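Local coordinates for protein ESXA (Geobacillus thermodenitrificans, PDB 3ZBH) that is of unknown function but, as a WXG100 (ESAT-6-like) family member, is probably a small helical-hairpin substrate of a type 7 secretion system, at residues E30-L35 with P63-M68; Q37-L42 with E52-Q57. All coordinates share one frame; numbering follows the deposited sequence.

In the fold
Interactions 1 and 2 join the same two elements, helix 11-45 and helix 48-95, at two levels of one helical hairpin. Their centres lie about 14 Å apart, and 37-42 with 52-57 is nested, along the chain, inside the loop closed by 30-35 with 63-68. Interaction 1 is nearer the middle, its centre about 10 Å from that of the chain, against about 23 Å for interaction 2, close to the turn. Both are buried, though Glu-66 gives interaction 1 a partly exposed margin; each is built on its own phenylalanine of helix 48-95 and meets the second subunit. Leu-31 and Ile-32 pack on Phe-65, with the Glu-66 carboxylate against Ile-32; Phe-54 takes a leucine methyl and a serine hydroxyl.

Interaction 1: residues E30-L35 with P63-M68; sequences ELIARL and PSFEKM
Ile-32 reaches across to Phe-65 and Glu-66 with both of its branches. CB lies 3.9 Å from Glu-66 OE2. There the chain divides: CG2 goes to the carboxylate, 3.5 Å from OE2 of Glu-66, whereas CG1, anti to the carbonyl carbon (chi1 -68°), passes to CB of Phe-65 at 3.7 Å. From CG1 the terminal CD1 carries on to Phe-65, 3.6 Å from both CB and CD2, meeting the ring obliquely. Glu-66 starts off beside the gap and bends at chi2 (-54°), which brings OE2 in against CG2 and CB of Ile-32; no hydrogen bond joins the two segments. Beyond Ile-32, CD2 of Leu-31 touches the outer ring atom CE2 of Phe-65 at 4.0 Å. With an alanine in place of Ile-32, CG1, CG2 and CD1 are gone, which would probably open a gap beside CB and the ring of Phe-65 and give that ring more freedom to shift. The two segments run nearly antiparallel, at 158°, with their axes 10.6 Å apart. Val-28, one turn before Ile-32 on helix 11-45, also packs on Phe-65, and the ring stacks on Phe-65 of the second subunit, so the hairpin contact continues directly into the dimer interface.

Interaction 2: residues Q37-L42 with E52-Q57; sequences QMSHTL and EAFIQQ
Helical segments 37-42 and 52-57, which meet through Ser-39, Leu-42 and Phe-54, come nearest at the CA atoms of Ser-39 and Ile-55, 7.0 Å apart. The first belongs to the later part of helix 11-45 and the second to the early part of helix 48-95, and the chain reverses direction between them. No hydrogen bond joins the two segments, and the contact rests on the three buried side chains. Phe-54 points its CB toward 37-42, and with CG anti to the backbone N (chi1 173°) its ring reaches Ser-39 and Leu-42. Ser-39 meets the rim of this ring: OG lies near the ring plane at the edge, 3.0 Å from CE2 of Phe-54, with CD2 and CZ both at 3.9 Å. This is a close approach of oxygen to an aromatic C-H edge. The hydroxyl also has a weak hydrogen bond to the carbonyl O of Leu-35, one turn back on its own helix, which gives the buried oxygen a polar partner. Leu-42 brings a single methyl: CD2 slants in to Phe-54, 3.7 Å from CD2 and 3.8 Å from CG of the ring, and touches CB as well. Tyr-21 of the second subunit packs on Leu-42 and stands edge-to-face with Phe-54, so this ring belongs to both the intrachain and the intersubunit packing. Two long helices folded back on each other across a short connection make the helical hairpin characteristic of WXG100 proteins, and a second copy packs against it here.

Interaction 1: residues E30-L35 with P63-M68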
loop_
_atom_site.group_PDB
_atom_site.type_symbol
_atom_site.label_atom_id
_atom_site.label_comp_id
_atom_site.label_asym_id
_atom_site.label_seq_id
_atom_site.Cartn_x
_atom_site.Cartn_y
_atom_site.Cartn_z
ATOM N N GLU B 30 3.751 -7.480 -0.312
ATOM C CA GLU B 30 5.090 -7.234 0.238
ATOM C C GLU B 30 5.025 -6.255 1.408
ATOM O O GLU B 30 5.653 -6.469 2.453
ATOM C CB GLU B 30 6.063 -6.806 -0.857
ATOM C CG GLU B 30 6.329 -7.966 -1.818
ATOM C CD GLU B 30 7.034 -7.535 -3.068
ATOM O OE1 GLU B 30 7.531 -6.397 -3.092
ATOM O OE2 GLU B 30 7.107 -8.333 -4.020
ATOM N N LEU B 31 4.253 -5.188 1.236
ATOM C CA LEU B 31 4.074 -4.213 2.307
ATOM C C LEU B 31 3.413 -4.829 3.537
ATOM O O LEU B 31 3.864 -4.636 4.658
ATOM C CB LEU B 31 3.246 -3.024 1.786
ATOM C CG LEU B 31 2.705 -1.993 2.766
ATOM C CD1 LEU B 31 3.815 -1.114 3.347
ATOM C CD2 LEU B 31 1.698 -1.143 1.987
ATOM N N ILE B 32 2.355 -5.585 3.344
ATOM C CA ILE B 32 1.722 -6.241 4.474
ATOM C C ILE B 32 2.688 -7.159 5.242
ATOM O O ILE B 32 2.757 -7.113 6.463
ATOM C CB ILE B 32 0.442 -6.982 4.063
ATOM C CG1 ILE B 32 -0.638 -5.966 3.646
ATOM C CG2 ILE B 32 -0.076 -7.827 5.229
ATOM C CD1 ILE B 32 -0.888 -4.849 4.675
ATOM N N ALA B 33 3.461 -7.947 4.508
ATOM C CA ALA B 33 4.481 -8.795 5.104
ATOM C C ALA B 33 5.478 -7.977 5.927
ATOM O O ALA B 33 5.801 -8.354 7.048
ATOM C CB ALA B 33 5.191 -9.584 4.014
ATOM N N ARG B 34 5.955 -6.858 5.390
ATOM C CA ARG B 34 6.869 -5.989 6.147
ATOM C C ARG B 34 6.231 -5.363 7.395
ATOM O O ARG B 34 6.843 -5.351 8.485
ATOM C CB ARG B 34 7.484 -4.894 5.268
ATOM C CG ARG B 34 8.352 -5.388 4.121
ATOM C CD ARG B 34 9.106 -4.219 3.488
ATOM N NE ARG B 34 8.238 -3.146 2.972
ATOM C CZ ARG B 34 7.679 -3.121 1.760
ATOM N NH1 ARG B 34 7.869 -4.118 0.906
ATOM N NH2 ARG B 34 6.938 -2.078 1.393
ATOM N N LEU B 35 5.011 -4.848 7.240
ATOM C CA LEU B 35 4.253 -4.349 8.393
ATOM C C LEU B 35 3.919 -5.452 9.410
ATOM O O LEU B 35 3.862 -5.186 10.596
ATOM C CB LEU B 35 2.958 -3.668 7.938
ATOM C CG LEU B 35 3.141 -2.442 7.034
ATOM C CD1 LEU B 35 1.754 -1.897 6.683
ATOM C CD2 LEU B 35 3.970 -1.378 7.750
ATOM N N PRO B 63 -7.216 -6.638 6.591
ATOM C CA PRO B 63 -7.965 -7.431 5.622
ATOM C C PRO B 63 -8.336 -6.635 4.354
ATOM O O PRO B 63 -8.533 -7.240 3.295
ATOM C CB PRO B 63 -9.243 -7.829 6.369
ATOM C CG PRO B 63 -8.954 -7.632 7.818
ATOM C CD PRO B 63 -7.837 -6.640 7.935
ATOM N N SER B 64 -8.416 -5.311 4.465
ATOM C CA SER B 64 -8.780 -4.493 3.321
ATOM C C SER B 64 -7.599 -4.394 2.359
ATOM O O SER B 64 -7.784 -4.209 1.166
ATOM C CB SER B 64 -9.212 -3.109 3.786
ATOM O OG SER B 64 -10.465 -3.206 4.446
ATOM N N PHE B 65 -6.377 -4.497 2.889
ATOM C CA PHE B 65 -5.207 -4.596 2.031
ATOM C C PHE B 65 -5.201 -5.914 1.259
ATOM O O PHE B 65 -4.824 -5.929 0.096
ATOM C CB PHE B 65 -3.887 -4.386 2.829
ATOM C CG PHE B 65 -3.586 -2.931 3.121
ATOM C CD1 PHE B 65 -4.435 -2.166 3.907
ATOM C CD2 PHE B 65 -2.462 -2.317 2.571
ATOM C CE1 PHE B 65 -4.175 -0.818 4.145
ATOM C CE2 PHE B 65 -2.195 -0.977 2.815
ATOM C CZ PHE B 65 -3.055 -0.219 3.594
ATOM N N GLU B 66 -5.612 -7.014 1.888
ATOM C CA GLU B 66 -5.659 -8.291 1.156
ATOM C C GLU B 66 -6.738 -8.208 0.086
ATOM O O GLU B 66 -6.581 -8.734 -0.990
ATOM C CB GLU B 66 -5.927 -9.476 2.093
ATOM C CG GLU B 66 -4.816 -9.696 3.144
ATOM C CD GLU B 66 -3.413 -9.844 2.545
ATOM O OE1 GLU B 66 -3.254 -10.276 1.375
ATOM O OE2 GLU B 66 -2.426 -9.510 3.246
ATOM N N LYS B 67 -7.838 -7.517 0.385
ATOM C CA LYS B 67 -8.875 -7.331 -0.631
ATOM C C LYS B 67 -8.370 -6.495 -1.799
ATOM O O LYS B 67 -8.736 -6.721 -2.940
ATOM C CB LYS B 67 -10.119 -6.674 -0.018
ATOM C CG LYS B 67 -11.001 -7.610 0.795
ATOM C CD LYS B 67 -11.926 -6.794 1.679
ATOM C CE LYS B 67 -12.638 -7.603 2.752
ATOM N NZ LYS B 67 -13.751 -8.381 2.144
ATOM N N MET B 68 -7.549 -5.495 -1.514
ATOM C CA MET B 68 -6.986 -4.680 -2.586
ATOM C C MET B 68 -6.082 -5.546 -3.462
ATOM O O MET B 68 -6.091 -5.438 -4.675
ATOM C CB MET B 68 -6.210 -3.498 -2.018
ATOM C CG MET B 68 -5.652 -2.578 -3.090
ATOM S SD MET B 68 -6.947 -1.587 -3.885
ATOM C CE MET B 68 -7.095 -0.269 -2.677
#

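Interaction 2: residues Q37-L42 with E52-Q57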
loop_
_atom_site.group_PDB
_atom_site.type_symbol
_atom_site.label_atom_id
_atom_site.label_comp_id
_atom_site.label_asym_id
_atom_site.label_seq_id
_atom_site.Cartn_x
_atom_site.Cartn_y
_atom_site.Cartn_z
ATOM N N GLN B 37 5.858 -7.936 10.250
ATOM C CA GLN B 37 7.084 -8.091 11.018
ATOM C C GLN B 37 7.399 -6.849 11.887
ATOM O O GLN B 37 7.812 -6.970 13.054
ATOM C CB GLN B 37 8.227 -8.359 10.055
ATOM C CG GLN B 37 9.539 -8.601 10.760
ATOM C CD GLN B 37 10.572 -9.143 9.809
ATOM O OE1 GLN B 37 11.246 -8.391 9.093
ATOM N NE2 GLN B 37 10.705 -10.460 9.793
ATOM N N MET B 38 7.210 -5.662 11.314
ATOM C CA MET B 38 7.272 -4.402 12.092
ATOM C C MET B 38 6.363 -4.356 13.313
ATOM O O MET B 38 6.726 -3.727 14.332
ATOM C CB MET B 38 7.026 -3.186 11.198
ATOM C CG MET B 38 8.221 -2.876 10.311
ATOM S SD MET B 38 7.747 -1.920 8.875
ATOM C CE MET B 38 7.213 -0.380 9.618
ATOM N N SER B 39 5.214 -5.029 13.242
ATOM C CA SER B 39 4.323 -5.132 14.380
ATOM C C SER B 39 4.948 -5.941 15.515
ATOM O O SER B 39 4.800 -5.586 16.674
ATOM C CB SER B 39 2.994 -5.781 13.995
ATOM O OG SER B 39 2.169 -4.827 13.372
ATOM N N HIS B 40 5.603 -7.047 15.173
ATOM C CA HIS B 40 6.342 -7.843 16.158
ATOM C C HIS B 40 7.467 -7.070 16.764
ATOM O O HIS B 40 7.642 -7.093 17.986
ATOM C CB HIS B 40 6.881 -9.121 15.512
ATOM C CG HIS B 40 5.829 -10.157 15.277
ATOM N ND1 HIS B 40 5.400 -10.488 14.042
ATOM C CD2 HIS B 40 5.111 -10.945 16.170
ATOM C CE1 HIS B 40 4.444 -11.435 14.142
ATOM N NE2 HIS B 40 4.265 -11.706 15.448
ATOM N N THR B 41 8.248 -6.383 15.935
ATOM C CA THR B 41 9.334 -5.511 16.417
ATOM C C THR B 41 8.775 -4.498 17.421
ATOM O O THR B 41 9.335 -4.296 18.527
ATOM C CB THR B 41 10.026 -4.778 15.247
ATOM O OG1 THR B 41 10.516 -5.733 14.306
ATOM C CG2 THR B 41 11.213 -3.958 15.725
ATOM N N LEU B 42 7.635 -3.910 17.070
ATOM C CA LEU B 42 7.014 -2.891 17.930
ATOM C C LEU B 42 6.582 -3.460 19.276
ATOM O O LEU B 42 6.788 -2.828 20.313
ATOM C CB LEU B 42 5.822 -2.234 17.240
ATOM C CG LEU B 42 5.353 -0.924 17.869
ATOM C CD1 LEU B 42 6.446 0.120 17.741
ATOM C CD2 LEU B 42 4.085 -0.451 17.172
ATOM N N GLU B 52 -0.625 -2.612 22.049
ATOM C CA GLU B 52 -2.015 -3.051 21.860
ATOM C C GLU B 52 -2.865 -1.999 21.118
ATOM O O GLU B 52 -3.862 -2.332 20.456
ATOM C CB GLU B 52 -2.644 -3.423 23.212
ATOM C CG GLU B 52 -4.055 -4.004 23.152
ATOM C CD GLU B 52 -4.249 -5.016 22.031
ATOM O OE1 GLU B 52 -3.543 -6.050 22.014
ATOM O OE2 GLU B 52 -5.109 -4.765 21.155
ATOM N N ALA B 53 -2.449 -0.740 21.215
ATOM C CA ALA B 53 -3.159 0.352 20.569
ATOM C C ALA B 53 -2.913 0.281 19.055
ATOM O O ALA B 53 -3.856 0.387 18.256
ATOM C CB ALA B 53 -2.720 1.693 21.152
ATOM N N PHE B 54 -1.651 0.075 18.676
ATOM C CA PHE B 54 -1.298 -0.095 17.276
ATOM C C PHE B 54 -1.883 -1.363 16.673
ATOM O O PHE B 54 -2.446 -1.300 15.590
ATOM C CB PHE B 54 0.215 -0.025 17.032
ATOM C CG PHE B 54 0.607 -0.364 15.616
ATOM C CD1 PHE B 54 0.489 0.577 14.604
ATOM C CD2 PHE B 54 1.067 -1.636 15.290
ATOM C CE1 PHE B 54 0.831 0.268 13.297
ATOM C CE2 PHE B 54 1.409 -1.952 13.985
ATOM C CZ PHE B 54 1.296 -0.998 12.985
ATOM N N ILE B 55 -1.752 -2.501 17.363
ATOM C CA ILE B 55 -2.137 -3.815 16.803
ATOM C C ILE B 55 -3.595 -3.939 16.452
ATOM O O ILE B 55 -3.944 -4.563 15.449
ATOM C CB ILE B 55 -1.773 -4.995 17.731
ATOM C CG1 ILE B 55 -0.317 -5.383 17.527
ATOM C CG2 ILE B 55 -2.654 -6.217 17.472
ATOM C CD1 ILE B 55 0.170 -6.399 18.537
ATOM N N GLN B 56 -4.443 -3.379 17.308
ATOM C CA GLN B 56 -5.883 -3.450 17.128
ATOM C C GLN B 56 -6.317 -2.688 15.870
ATOM O O GLN B 56 -7.115 -3.190 15.101
ATOM C CB GLN B 56 -6.593 -2.912 18.381
ATOM C CG GLN B 56 -7.988 -3.472 18.615
ATOM C CD GLN B 56 -9.068 -2.725 17.852
ATOM O OE1 GLN B 56 -9.866 -3.335 17.131
ATOM N NE2 GLN B 56 -9.104 -1.399 18.006
ATOM N N GLN B 57 -5.761 -1.498 15.656
ATOM C CA GLN B 57 -6.058 -0.710 14.458
ATOM C C GLN B 57 -5.450 -1.335 13.210
ATOM O O GLN B 57 -6.111 -1.450 12.198
ATOM C CB GLN B 57 -5.511 0.698 14.614
ATOM C CG GLN B 57 -6.259 1.516 15.659
ATOM C CD GLN B 57 -5.703 2.917 15.749
ATOM O OE1 GLN B 57 -5.731 3.676 14.775
ATOM N NE2 GLN B 57 -5.175 3.262 16.907
#